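Transcriptional regulator, GntR family (Ralstonia eutropha, PDB 3IHU) probably binds DNA through a winged helix-turn-helix domain and regulates transcription, with an all-helical FCD domain following it in the chain. Local coordinates at residues Phe23-Gly28 and Glu58-Leu63. Residues are numbered along the deposited sequence; the frame is centred on the assembly and turned at random.
Sequences FGIMSG and EALQRL
Leu63 is the bump here: its forked end pushes into the hollow between Ile25 and Met26 on the neighbouring helix. The two helices belong to the winged helix-turn-helix domain of a GntR-type regulator; 17-31 is its first helix, and 53-65 is probably the recognition helix, which in this family usually reads the DNA groove. Their local axes pass 10.7 Å apart at 53°, with no hydrogen bond between the two segments. One methyl of the fork, Leu63 CD1, rests against Ile25 CD1 at 3.6 Å and also lies near Ile25 CB and CG2, filling the angle of that branched side chain. The other, Leu63 CD2, sits 4.0 Å from SE of selenomethionine Met26; chi3 of 18° folds its CE back toward the Phe23 ring, leaving SE to meet the leucine. Ile25 CD1 also touches Leu60 CD2 loosely at 4.5 Å, while Phe34, Leu45 and Phe49 border these side chains and continue the apolar core. At the more open margin, Arg62 leans toward helix 17-31, where Asp19 takes its NH1 in a salt bridge and Phe22 offers a cation-pi contact. Phe23 adds a looser touch at this margin, its CE2 lying 4.3 Å from Arg62 NH2.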
loop_
_atom_site.group_PDB
_atom_site.type_symbol
_atom_site.label_atom_id
_atom_site.label_comp_id
_atom_site.label_asym_id
_atom_site.label_seq_id
_atom_site.Cartn_x
_atom_site.Cartn_y
_atom_site.Cartn_z
ATOM N N PHE A 23 7.859 8.449 -1.303
ATOM C CA PHE A 23 7.649 7.041 -1.597
ATOM C C PHE A 23 8.655 6.125 -0.898
ATOM O O PHE A 23 8.308 4.994 -0.524
ATOM C CB PHE A 23 7.605 6.821 -3.105
ATOM C CG PHE A 23 6.392 7.438 -3.745
ATOM C CD1 PHE A 23 5.111 6.915 -3.486
ATOM C CD2 PHE A 23 6.507 8.532 -4.587
ATOM C CE1 PHE A 23 3.969 7.485 -4.071
ATOM C CE2 PHE A 23 5.372 9.111 -5.162
ATOM C CZ PHE A 23 4.105 8.583 -4.906
ATOM N N GLY A 24 9.879 6.610 -0.705
ATOM C CA GLY A 24 10.887 5.879 0.034
ATOM C C GLY A 24 10.520 5.550 1.467
ATOM O O GLY A 24 10.824 4.441 1.955
ATOM N N ILE A 25 9.872 6.491 2.168
ATOM C CA ILE A 25 9.510 6.233 3.556
ATOM C C ILE A 25 8.293 5.305 3.596
ATOM O O ILE A 25 8.195 4.417 4.420
ATOM C CB ILE A 25 9.287 7.522 4.337
ATOM C CG1 ILE A 25 10.648 8.196 4.617
ATOM C CG2 ILE A 25 8.543 7.238 5.632
ATOM C CD1 ILE A 25 10.515 9.649 5.059
HETATM N N MSE A 26 7.392 5.485 2.660
HETATM C CA MSE A 26 6.225 4.604 2.588
HETATM C C MSE A 26 6.630 3.185 2.206
HETATM O O MSE A 26 6.228 2.239 2.878
HETATM C CB MSE A 26 5.144 5.203 1.677
HETATM C CG MSE A 26 4.063 5.871 2.560
HETATM SE SE MSE A 26 2.929 7.059 1.646
HETATM C CE MSE A 26 3.299 6.450 -0.168
ATOM N N SER A 27 7.482 3.036 1.206
ATOM C CA SER A 27 7.969 1.699 0.882
ATOM C C SER A 27 8.837 1.075 1.991
ATOM O O SER A 27 8.680 -0.114 2.295
ATOM C CB SER A 27 8.717 1.671 -0.436
ATOM O OG SER A 27 9.780 2.587 -0.392
ATOM N N GLY A 28 9.726 1.872 2.591
ATOM C CA GLY A 28 10.529 1.425 3.728
ATOM C C GLY A 28 9.707 0.939 4.915
ATOM O O GLY A 28 10.083 -0.019 5.576
ATOM N N GLU A 58 9.492 19.151 2.019
ATOM C CA GLU A 58 8.307 18.980 1.209
ATOM C C GLU A 58 7.741 17.566 1.310
ATOM O O GLU A 58 6.516 17.375 1.438
ATOM C CB GLU A 58 8.623 19.331 -0.251
ATOM C CG GLU A 58 7.450 19.049 -1.175
ATOM C CD GLU A 58 7.740 19.373 -2.637
ATOM O OE1 GLU A 58 8.516 20.320 -2.904
ATOM O OE2 GLU A 58 7.195 18.659 -3.505
ATOM N N ALA A 59 8.622 16.561 1.248
ATOM C CA ALA A 59 8.192 15.174 1.387
ATOM C C ALA A 59 7.574 14.948 2.774
ATOM O O ALA A 59 6.532 14.282 2.900
ATOM C CB ALA A 59 9.344 14.225 1.137
ATOM N N LEU A 60 8.201 15.496 3.811
ATOM C CA LEU A 60 7.683 15.350 5.169
ATOM C C LEU A 60 6.300 16.007 5.295
ATOM O O LEU A 60 5.398 15.408 5.904
ATOM C CB LEU A 60 8.654 15.902 6.231
ATOM C CG LEU A 60 9.879 14.991 6.432
ATOM C CD1 LEU A 60 10.920 15.569 7.380
ATOM C CD2 LEU A 60 9.453 13.579 6.906
ATOM N N GLN A 61 6.138 17.197 4.703
ATOM C CA GLN A 61 4.831 17.882 4.677
ATOM C C GLN A 61 3.785 16.977 4.054
ATOM O O GLN A 61 2.698 16.835 4.613
ATOM C CB GLN A 61 4.889 19.249 3.921
ATOM N N ARG A 62 4.118 16.356 2.918
ATOM C CA ARG A 62 3.178 15.490 2.210
ATOM C C ARG A 62 2.833 14.230 3.036
ATOM O O ARG A 62 1.683 13.752 3.036
ATOM C CB ARG A 62 3.738 15.068 0.856
ATOM C CG ARG A 62 3.712 16.148 -0.219
ATOM C CD ARG A 62 4.696 15.865 -1.345
ATOM N NE ARG A 62 4.319 14.681 -2.112
ATOM C CZ ARG A 62 5.072 14.121 -3.061
ATOM N NH1 ARG A 62 6.271 14.622 -3.371
ATOM N NH2 ARG A 62 4.626 13.052 -3.707
ATOM N N LEU A 63 3.846 13.682 3.712
ATOM C CA LEU A 63 3.656 12.510 4.592
ATOM C C LEU A 63 2.760 12.848 5.819
ATOM O O LEU A 63 1.913 12.030 6.227
ATOM C CB LEU A 63 5.018 11.986 5.052
ATOM C CG LEU A 63 5.804 11.177 4.024
ATOM C CD1 LEU A 63 7.245 10.980 4.475
ATOM C CD2 LEU A 63 5.069 9.828 3.683
#